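Local coordinates for DNA repair protein RAD7 (Saccharomyces cerevisiae, PDB 5ZB2), which takes part in global genome nucleotide excision repair as a component of the GGR complex with RAD16 and ABF1, and also binds ELC1, at residues Ser272-Asp277 / Ser300-Leu305; Leu327-Leu332 / Leu351-Val356; Asp277-Asp282 / Leu305-Met310. All blocks are in the same frame, centred on the assembly; numbering follows the deposited sequence.

Contact 1 of 3, residues Ser272-Asp277 / Ser300-Leu305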
loop_
_atom_site.group_PDB
_atom_site.type_symbol
_atom_site.label_atom_id
_atom_site.label_comp_id
_atom_site.label_asym_id
_atom_site.label_seq_id
_atom_site.Cartn_x
_atom_site.Cartn_y
_atom_site.Cartn_z
ATOM N N SER A 272 1.965 -28.434 29.597
ATOM C CA SER A 272 0.514 -28.474 29.469
ATOM C C SER A 272 0.089 -29.747 28.752
ATOM O O SER A 272 0.579 -30.039 27.657
ATOM C CB SER A 272 -0.006 -27.247 28.708
ATOM O OG SER A 272 -1.400 -27.354 28.459
ATOM N N LEU A 273 -0.848 -30.481 29.356
ATOM C CA LEU A 273 -1.330 -31.747 28.810
ATOM C C LEU A 273 -2.858 -31.796 28.899
ATOM O O LEU A 273 -3.452 -32.724 29.433
ATOM C CB LEU A 273 -0.712 -32.931 29.550
ATOM C CG LEU A 273 0.813 -33.008 29.614
ATOM C CD1 LEU A 273 1.236 -34.170 30.500
ATOM C CD2 LEU A 273 1.399 -33.158 28.223
ATOM N N GLU A 274 -3.520 -30.791 28.342
ATOM C CA GLU A 274 -4.950 -30.625 28.556
ATOM C C GLU A 274 -5.762 -31.637 27.750
ATOM O O GLU A 274 -5.395 -32.002 26.631
ATOM C CB GLU A 274 -5.359 -29.198 28.196
ATOM C CG GLU A 274 -4.607 -28.140 28.997
ATOM C CD GLU A 274 -5.100 -26.729 28.716
ATOM O OE1 GLU A 274 -5.975 -26.563 27.840
ATOM O OE2 GLU A 274 -4.613 -25.789 29.375
ATOM N N GLU A 275 -6.864 -32.101 28.347
ATOM C CA GLU A 275 -7.861 -32.965 27.711
ATOM C C GLU A 275 -7.357 -34.381 27.435
ATOM O O GLU A 275 -7.904 -35.073 26.573
ATOM C CB GLU A 275 -8.386 -32.346 26.407
ATOM C CG GLU A 275 -9.324 -31.162 26.625
ATOM C CD GLU A 275 -9.902 -30.621 25.331
ATOM O OE1 GLU A 275 -9.796 -31.304 24.289
ATOM O OE2 GLU A 275 -10.462 -29.509 25.356
ATOM N N SER A 276 -6.346 -34.855 28.162
ATOM C CA SER A 276 -5.834 -36.218 27.990
ATOM C C SER A 276 -6.500 -37.116 29.029
ATOM O O SER A 276 -5.965 -37.380 30.106
ATOM C CB SER A 276 -4.315 -36.242 28.110
ATOM O OG SER A 276 -3.709 -35.511 27.053
ATOM N N ASP A 277 -7.697 -37.598 28.682
ATOM C CA ASP A 277 -8.505 -38.404 29.588
ATOM C C ASP A 277 -8.019 -39.844 29.724
ATOM O O ASP A 277 -8.638 -40.615 30.467
ATOM C CB ASP A 277 -9.966 -38.407 29.123
ATOM C CG ASP A 277 -10.181 -39.247 27.881
ATOM O OD1 ASP A 277 -9.299 -39.247 26.998
ATOM O OD2 ASP A 277 -11.231 -39.917 27.791
ATOM N N SER A 300 -0.485 -26.872 33.385
ATOM C CA SER A 300 -1.923 -27.056 33.230
ATOM C C SER A 300 -2.250 -28.522 32.990
ATOM O O SER A 300 -1.629 -29.173 32.144
ATOM C CB SER A 300 -2.476 -26.220 32.074
ATOM O OG SER A 300 -3.854 -26.504 31.871
ATOM N N PHE A 301 -3.232 -29.028 33.735
ATOM C CA PHE A 301 -3.796 -30.355 33.528
ATOM C C PHE A 301 -5.293 -30.274 33.240
ATOM O O PHE A 301 -6.041 -31.207 33.538
ATOM C CB PHE A 301 -3.540 -31.252 34.739
ATOM C CG PHE A 301 -2.085 -31.444 35.064
ATOM C CD1 PHE A 301 -1.229 -32.033 34.151
ATOM C CD2 PHE A 301 -1.578 -31.050 36.292
ATOM C CE1 PHE A 301 0.112 -32.215 34.451
ATOM C CE2 PHE A 301 -0.239 -31.233 36.600
ATOM C CZ PHE A 301 0.605 -31.814 35.679
ATOM N N ARG A 302 -5.737 -29.164 32.650
ATOM C CA ARG A 302 -7.154 -28.952 32.375
ATOM C C ARG A 302 -7.770 -30.169 31.699
ATOM O O ARG A 302 -7.314 -30.602 30.636
ATOM C CB ARG A 302 -7.338 -27.712 31.494
ATOM C CG ARG A 302 -8.800 -27.378 31.192
ATOM C CD ARG A 302 -8.937 -26.165 30.279
ATOM N NE ARG A 302 -8.387 -26.436 28.957
ATOM C CZ ARG A 302 -9.015 -27.122 28.008
ATOM N NH1 ARG A 302 -10.230 -27.614 28.225
ATOM N NH2 ARG A 302 -8.424 -27.321 26.837
ATOM N N ARG A 303 -8.813 -30.709 32.331
ATOM C CA ARG A 303 -9.615 -31.806 31.785
ATOM C C ARG A 303 -8.798 -33.083 31.596
ATOM O O ARG A 303 -9.089 -33.892 30.713
ATOM C CB ARG A 303 -10.300 -31.400 30.476
ATOM C CG ARG A 303 -11.506 -30.489 30.693
ATOM C CD ARG A 303 -12.376 -30.362 29.453
ATOM N NE ARG A 303 -12.883 -31.654 28.995
ATOM C CZ ARG A 303 -13.874 -32.325 29.576
ATOM N NH1 ARG A 303 -14.473 -31.838 30.655
ATOM N NH2 ARG A 303 -14.262 -33.492 29.080
ATOM N N CYS A 304 -7.780 -33.284 32.435
ATOM C CA CYS A 304 -7.151 -34.596 32.589
ATOM C C CYS A 304 -7.943 -35.362 33.643
ATOM O O CYS A 304 -7.553 -35.480 34.807
ATOM C CB CYS A 304 -5.687 -34.456 32.974
ATOM S SG CYS A 304 -4.587 -34.304 31.575
ATOM N N LEU A 305 -9.076 -35.912 33.201
ATOM C CA LEU A 305 -10.145 -36.290 34.119
ATOM C C LEU A 305 -9.702 -37.326 35.146
ATOM O O LEU A 305 -10.289 -37.406 36.233
ATOM C CB LEU A 305 -11.345 -36.808 33.324
ATOM C CG LEU A 305 -11.921 -35.844 32.281
ATOM C CD1 LEU A 305 -13.049 -36.505 31.501
ATOM C CD2 LEU A 305 -12.410 -34.549 32.930
#
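Arg302 sends CG out opposite its own backbone N (chi1 -178°) and bends at chi3 (65°), which brings the edge of its guanidinium to Glu275 and to Glu274, whose CG lies anti to its carbonyl carbon (chi1 -58°) and whose chain is extended beyond it. The grip on Glu274 is side-on and converges on a single oxygen: NE of Arg302 lies 2.7 Å from OE1 of Glu274, and NH2 of Arg302 binds the same OE1 at 2.8 Å. Both nitrogens come from one face of the carboxylate, NE from well above its plane, and the two flat groups stand nearly perpendicular, so this is not the flat, two-oxygen pairing of a textbook bidentate bridge. The second oxygen is taken up separately, since OG of Ser300 donates to OE2 of Glu274 over 2.7 Å, on the anti side. Glu275 runs alongside Arg302 and brings OE2 to the edge of the guanidinium, near its plane, 3.3 Å from NH2 of Arg302, in a weak salt bridge joined by an equally weak bond from NH1.

Beneath these side chains the backbones keep a parallel register. Leu273 N binds Ser300 O next to the single bridge of Ser272 with Ser300, and past it Glu275 N binds Arg302 O at 2.8 Å. Each segment then folds through a type II turn, Leu273-Ser276 stacked on Phe301-Cys304. From the neighbouring strand 240-244, OD1 of Asn244 accepts from the OG of Ser272 and the N of Glu274.

Three charged residues thus form one network across successive turns of the leucine-rich-repeat solenoid. One arginine shared by two acidic neighbours would be expected to offset much of their mutual repulsion, while the serine bond and the double grip on one oxygen fix how the Glu274 carboxylate is rotated.

Contact 2 of 3, residues Leu327-Leu332 / Leu351-Val356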
loop_
_atom_site.group_PDB
_atom_site.type_symbol
_atom_site.label_atom_id
_atom_site.label_comp_id
_atom_site.label_asym_id
_atom_site.label_seq_id
_atom_site.Cartn_x
_atom_site.Cartn_y
_atom_site.Cartn_z
ATOM N N LEU A 327 -1.152 -22.337 37.895
ATOM C CA LEU A 327 -1.449 -23.763 37.911
ATOM C C LEU A 327 -2.919 -23.954 37.578
ATOM O O LEU A 327 -3.778 -23.284 38.158
ATOM C CB LEU A 327 -1.128 -24.375 39.279
ATOM C CG LEU A 327 -1.353 -25.881 39.437
ATOM C CD1 LEU A 327 -0.350 -26.671 38.610
ATOM C CD2 LEU A 327 -1.266 -26.273 40.901
ATOM N N ASN A 328 -3.206 -24.867 36.653
ATOM C CA ASN A 328 -4.562 -25.100 36.166
ATOM C C ASN A 328 -4.951 -26.544 36.455
ATOM O O ASN A 328 -4.431 -27.469 35.823
ATOM C CB ASN A 328 -4.657 -24.796 34.671
ATOM C CG ASN A 328 -6.070 -24.922 34.132
ATOM O OD1 ASN A 328 -6.919 -25.605 34.711
ATOM N ND2 ASN A 328 -6.327 -24.268 33.006
ATOM N N LEU A 329 -5.875 -26.731 37.400
ATOM C CA LEU A 329 -6.399 -28.043 37.763
ATOM C C LEU A 329 -7.849 -28.218 37.326
ATOM O O LEU A 329 -8.558 -29.081 37.858
ATOM C CB LEU A 329 -6.276 -28.255 39.272
ATOM C CG LEU A 329 -4.880 -28.046 39.870
ATOM C CD1 LEU A 329 -4.955 -28.083 41.384
ATOM C CD2 LEU A 329 -3.884 -29.089 39.357
ATOM N N ASN A 330 -8.292 -27.429 36.354
ATOM C CA ASN A 330 -9.699 -27.377 35.979
ATOM C C ASN A 330 -10.226 -28.754 35.602
ATOM O O ASN A 330 -9.637 -29.460 34.780
ATOM C CB ASN A 330 -9.873 -26.409 34.809
ATOM C CG ASN A 330 -11.324 -26.194 34.433
ATOM O OD1 ASN A 330 -11.998 -27.097 33.939
ATOM N ND2 ASN A 330 -11.804 -24.979 34.644
ATOM N N SER A 331 -11.346 -29.129 36.220
ATOM C CA SER A 331 -12.106 -30.351 35.953
ATOM C C SER A 331 -11.447 -31.602 36.520
ATOM O O SER A 331 -11.855 -32.712 36.146
ATOM C CB SER A 331 -12.349 -30.565 34.455
ATOM O OG SER A 331 -13.005 -29.457 33.875
ATOM N N LEU A 332 -10.452 -31.478 37.402
ATOM C CA LEU A 332 -9.868 -32.652 38.051
ATOM C C LEU A 332 -10.796 -33.078 39.184
ATOM O O LEU A 332 -10.618 -32.734 40.355
ATOM C CB LEU A 332 -8.456 -32.366 38.546
ATOM C CG LEU A 332 -7.390 -32.050 37.488
ATOM C CD1 LEU A 332 -6.012 -32.471 37.990
ATOM C CD2 LEU A 332 -7.690 -32.701 36.148
ATOM N N LEU A 351 -4.553 -19.598 40.034
ATOM C CA LEU A 351 -4.924 -20.992 40.260
ATOM C C LEU A 351 -6.325 -21.222 39.717
ATOM O O LEU A 351 -7.284 -20.596 40.179
ATOM C CB LEU A 351 -4.853 -21.343 41.749
ATOM C CG LEU A 351 -5.190 -22.786 42.141
ATOM C CD1 LEU A 351 -4.212 -23.780 41.520
ATOM C CD2 LEU A 351 -5.212 -22.932 43.655
ATOM N N ASP A 352 -6.443 -22.124 38.744
ATOM C CA ASP A 352 -7.718 -22.448 38.112
ATOM C C ASP A 352 -8.250 -23.732 38.739
ATOM O O ASP A 352 -7.711 -24.818 38.499
ATOM C CB ASP A 352 -7.549 -22.599 36.600
ATOM C CG ASP A 352 -8.868 -22.823 35.873
ATOM O OD1 ASP A 352 -9.875 -23.171 36.526
ATOM O OD2 ASP A 352 -8.890 -22.662 34.637
ATOM N N LEU A 353 -9.307 -23.608 39.544
ATOM C CA LEU A 353 -9.948 -24.753 40.178
ATOM C C LEU A 353 -11.369 -24.964 39.674
ATOM O O LEU A 353 -12.189 -25.571 40.371
ATOM C CB LEU A 353 -9.949 -24.592 41.698
ATOM C CG LEU A 353 -8.578 -24.442 42.356
ATOM C CD1 LEU A 353 -8.733 -24.236 43.850
ATOM C CD2 LEU A 353 -7.687 -25.649 42.074
ATOM N N GLY A 354 -11.673 -24.482 38.473
ATOM C CA GLY A 354 -12.998 -24.635 37.912
ATOM C C GLY A 354 -13.418 -26.082 37.785
ATOM O O GLY A 354 -12.683 -26.907 37.232
ATOM N N PHE A 355 -14.608 -26.396 38.295
ATOM C CA PHE A 355 -15.170 -27.744 38.235
ATOM C C PHE A 355 -14.348 -28.744 39.046
ATOM O O PHE A 355 -14.359 -29.942 38.758
ATOM C CB PHE A 355 -15.309 -28.226 36.787
ATOM C CG PHE A 355 -16.280 -27.422 35.974
ATOM C CD1 PHE A 355 -17.642 -27.671 36.055
ATOM C CD2 PHE A 355 -15.834 -26.420 35.127
ATOM C CE1 PHE A 355 -18.543 -26.932 35.309
ATOM C CE2 PHE A 355 -16.730 -25.679 34.377
ATOM C CZ PHE A 355 -18.085 -25.936 34.469
ATOM N N VAL A 356 -13.633 -28.269 40.067
ATOM C CA VAL A 356 -12.921 -29.150 40.988
ATOM C C VAL A 356 -13.879 -29.459 42.135
ATOM O O VAL A 356 -14.050 -28.662 43.060
ATOM C CB VAL A 356 -11.610 -28.533 41.479
ATOM C CG1 VAL A 356 -10.890 -29.495 42.416
ATOM C CG2 VAL A 356 -10.714 -28.203 40.295
HETATM O O HOH W 1 -9.569 -23.696 32.187
#
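Asn330 and Asp352 meet at the centre of this contact: ND2 of Asn330 donates to OD1 of Asp352 at 3.2 Å, on the syn side but 28° out of the carboxylate plane, with amide and carboxylate planes nearly perpendicular (86°). The same OD1 of Asp352 also accepts from N of Gly354 at 3.0 Å, an Asx turn that ties the carboxylate to its own loop. Its other oxygen, OD2 of Asp352, accepts a hydrogen bond from a water 2.7 Å away. Asn328 lies alongside Asp352, the two planes only 25° apart, but spends its OD1 on N of Asn330, 2.8 Å off, in a second Asx turn. Ser331 OG in turn donates to OD1 of Asn330.

Behind this polar row, parallel backbone bonds run from Asp352 N to Leu327 O, from Leu329 N to Asp352 O and from Ser331 N to Gly354 O. Leu327 lies beside Leu351 on the opposite face of the strands, and just past them CD1 of Leu329 packs 3.7 Å from CD2 of Leu353; Phe340 of helix 337-341 covers Leu329, Leu353 and Val356.

Core leucines under a polar strand face fit a leucine-rich repeat, though these Asx side chains are not its conserved asparagine ladder. The Asp352 carboxylate is held by neutral donors, and amide, backbone N-H and water probably stabilise its negative charge.

Contact 3 of 3, residues Asp277-Asp282 / Leu305-Met310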
loop_
_atom_site.group_PDB
_atom_site.type_symbol
_atom_site.label_atom_id
_atom_site.label_comp_id
_atom_site.label_asym_id
_atom_site.label_seq_id
_atom_site.Cartn_x
_atom_site.Cartn_y
_atom_site.Cartn_z
ATOM N N ASP A 277 -7.697 -37.598 28.682
ATOM C CA ASP A 277 -8.505 -38.404 29.588
ATOM C C ASP A 277 -8.019 -39.844 29.724
ATOM O O ASP A 277 -8.638 -40.615 30.467
ATOM C CB ASP A 277 -9.966 -38.407 29.123
ATOM C CG ASP A 277 -10.181 -39.247 27.881
ATOM O OD1 ASP A 277 -9.299 -39.247 26.998
ATOM O OD2 ASP A 277 -11.231 -39.917 27.791
ATOM N N GLN A 278 -6.948 -40.238 29.032
ATOM C CA GLN A 278 -6.401 -41.584 29.177
ATOM C C GLN A 278 -5.150 -41.634 30.045
ATOM O O GLN A 278 -4.755 -42.725 30.466
ATOM C CB GLN A 278 -6.094 -42.185 27.800
ATOM C CG GLN A 278 -7.343 -42.512 26.988
ATOM C CD GLN A 278 -7.050 -43.370 25.773
ATOM O OE1 GLN A 278 -7.001 -44.597 25.863
ATOM N NE2 GLN A 278 -6.862 -42.728 24.626
ATOM N N ILE A 279 -4.534 -40.488 30.339
ATOM C CA ILE A 279 -3.369 -40.451 31.212
ATOM C C ILE A 279 -3.811 -40.628 32.659
ATOM O O ILE A 279 -4.729 -39.943 33.134
ATOM C CB ILE A 279 -2.600 -39.137 31.010
ATOM C CG1 ILE A 279 -2.074 -39.073 29.570
ATOM C CG2 ILE A 279 -1.469 -39.013 32.029
ATOM C CD1 ILE A 279 -1.243 -37.843 29.246
ATOM N N THR A 280 -3.150 -41.536 33.373
ATOM C CA THR A 280 -3.544 -41.902 34.725
ATOM C C THR A 280 -2.729 -41.142 35.766
ATOM O O THR A 280 -1.656 -40.602 35.491
ATOM C CB THR A 280 -3.375 -43.407 34.957
ATOM O OG1 THR A 280 -1.978 -43.733 34.964
ATOM C CG2 THR A 280 -4.081 -44.205 33.869
ATOM N N THR A 281 -3.265 -41.121 36.988
ATOM C CA THR A 281 -2.537 -40.560 38.120
ATOM C C THR A 281 -1.221 -41.294 38.341
ATOM O O THR A 281 -0.209 -40.681 38.699
ATOM C CB THR A 281 -3.405 -40.642 39.375
ATOM O OG1 THR A 281 -4.677 -40.038 39.111
ATOM C CG2 THR A 281 -2.734 -39.945 40.551
ATOM N N ASP A 282 -1.222 -42.610 38.132
ATOM C CA ASP A 282 -0.043 -43.420 38.416
ATOM C C ASP A 282 1.130 -43.030 37.525
ATOM O O ASP A 282 2.253 -42.842 38.009
ATOM C CB ASP A 282 -0.390 -44.899 38.238
ATOM C CG ASP A 282 -1.491 -45.354 39.178
ATOM O OD1 ASP A 282 -1.489 -44.916 40.347
ATOM O OD2 ASP A 282 -2.359 -46.143 38.747
ATOM N N LEU A 305 -9.076 -35.912 33.201
ATOM C CA LEU A 305 -10.145 -36.290 34.119
ATOM C C LEU A 305 -9.702 -37.326 35.146
ATOM O O LEU A 305 -10.289 -37.406 36.233
ATOM C CB LEU A 305 -11.345 -36.808 33.324
ATOM C CG LEU A 305 -11.921 -35.844 32.281
ATOM C CD1 LEU A 305 -13.049 -36.505 31.501
ATOM C CD2 LEU A 305 -12.410 -34.549 32.930
ATOM N N GLN A 306 -8.681 -38.126 34.834
ATOM C CA GLN A 306 -8.287 -39.200 35.737
ATOM C C GLN A 306 -7.381 -38.741 36.872
ATOM O O GLN A 306 -7.237 -39.472 37.858
ATOM C CB GLN A 306 -7.567 -40.307 34.967
ATOM C CG GLN A 306 -8.457 -41.161 34.092
ATOM C CD GLN A 306 -7.796 -42.482 33.735
ATOM O OE1 GLN A 306 -7.437 -43.263 34.615
ATOM N NE2 GLN A 306 -7.617 -42.728 32.442
ATOM N N LEU A 307 -6.768 -37.565 36.764
ATOM C CA LEU A 307 -5.661 -37.220 37.648
ATOM C C LEU A 307 -6.148 -36.941 39.063
ATOM O O LEU A 307 -7.103 -36.184 39.272
ATOM C CB LEU A 307 -4.905 -36.014 37.101
ATOM C CG LEU A 307 -4.314 -36.189 35.704
ATOM C CD1 LEU A 307 -3.480 -34.966 35.352
ATOM C CD2 LEU A 307 -3.484 -37.463 35.579
ATOM N N GLY A 308 -5.465 -37.550 40.034
ATOM C CA GLY A 308 -5.800 -37.419 41.436
ATOM C C GLY A 308 -4.672 -36.844 42.272
ATOM O O GLY A 308 -3.726 -36.253 41.741
ATOM N N ASP A 309 -4.759 -37.037 43.590
ATOM C CA ASP A 309 -3.904 -36.303 44.521
ATOM C C ASP A 309 -2.423 -36.553 44.254
ATOM O O ASP A 309 -1.624 -35.612 44.202
ATOM C CB ASP A 309 -4.256 -36.683 45.961
ATOM C CG ASP A 309 -5.662 -36.265 46.353
ATOM O OD1 ASP A 309 -6.219 -35.353 45.712
ATOM O OD2 ASP A 309 -6.214 -36.848 47.308
ATOM N N MET A 310 -2.028 -37.820 44.096
ATOM C CA MET A 310 -0.604 -38.138 44.102
ATOM C C MET A 310 0.133 -37.491 42.937
ATOM O O MET A 310 1.299 -37.105 43.081
ATOM C CB MET A 310 -0.398 -39.654 44.086
ATOM C CG MET A 310 -0.535 -40.308 45.454
ATOM S SD MET A 310 0.564 -39.596 46.703
ATOM C CE MET A 310 2.169 -39.959 45.996
HETATM O O HOH W 2 -6.751 -38.161 32.537
HETATM O O HOH W 3 -5.628 -42.427 37.305
#
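The segments Asp277-Asp282 and Leu305-Met310 run side by side in nearly the same direction, 10° apart end to end, each leading from a loop into the first turn of a helix. Gln306 spans the gap between them. Its CB points toward the other segment, and the chain, extended beyond CG, carries the amide along Thr280 to the carbonyl of Asp277; there NE2 of Gln306 donates to O of Asp277 at 3.1 Å. The bond is almost straight at the hydrogen (175°) and lies in the plane of the amide, although the donor sits tilted from the carbonyl plane. On the other branch, OE1 of Gln306 faces the methyl CG2 of Thr280 at 3.6 Å.

Thr281 makes the second bridge. Its OG1 points at the loop opposite and accepts a weak, bent bond from N of Gly308 at 2.8 Å, just where Gly308 occupies the N-cap position of helix 309-320. Thr280 is the N-cap of helix 281-290; its side chain caps a backbone N there, and OG1 also bonds Asp251 of helix 251-261.

Two waters fill in the backbone pairing. One donates to O of Ile279, 2.8 Å away, and accepts from N of Gln306; the other accepts from N of Thr281 at 2.7 Å and makes weaker bonds to O and OE1 of Gln306. Deeper in, CD2 of Leu307 rests 3.6 Å from O of Thr280 and reaches CG2 of Ile279 at 4.4 Å, with Leu284 of helix 281-290 also against Leu307.

Two parallel loops, each carrying the chain from a strand to a helix N-cap, fit the stacked coils of a leucine-rich-repeat solenoid; here waters complete the pairing.

Contacts 1 and 3 join the same two neighbouring strand-to-helix loops, after strands 270-272 and 298-300, and share Asp277 and Leu305: contact 1 follows the chain out of the strands, contact 3 continues it into the helices. Contact 2 lies two strands further along, and its first segment pairs with the second segment of contact 1 through probable backbone hydrogen bonds of Phe301 with Asn328 and Arg303 with Asn330. Contact 2 is the most buried, while contacts 1 and 3 each mix buried and exposed residues. The chemistry shifts accordingly: charged pairs in contact 1, neutral amides and one carboxylate above leucines in contact 2, and a glutamine, a threonine and bridging waters in contact 3. Leu307 and Leu332 pack together, linking contacts 2 and 3.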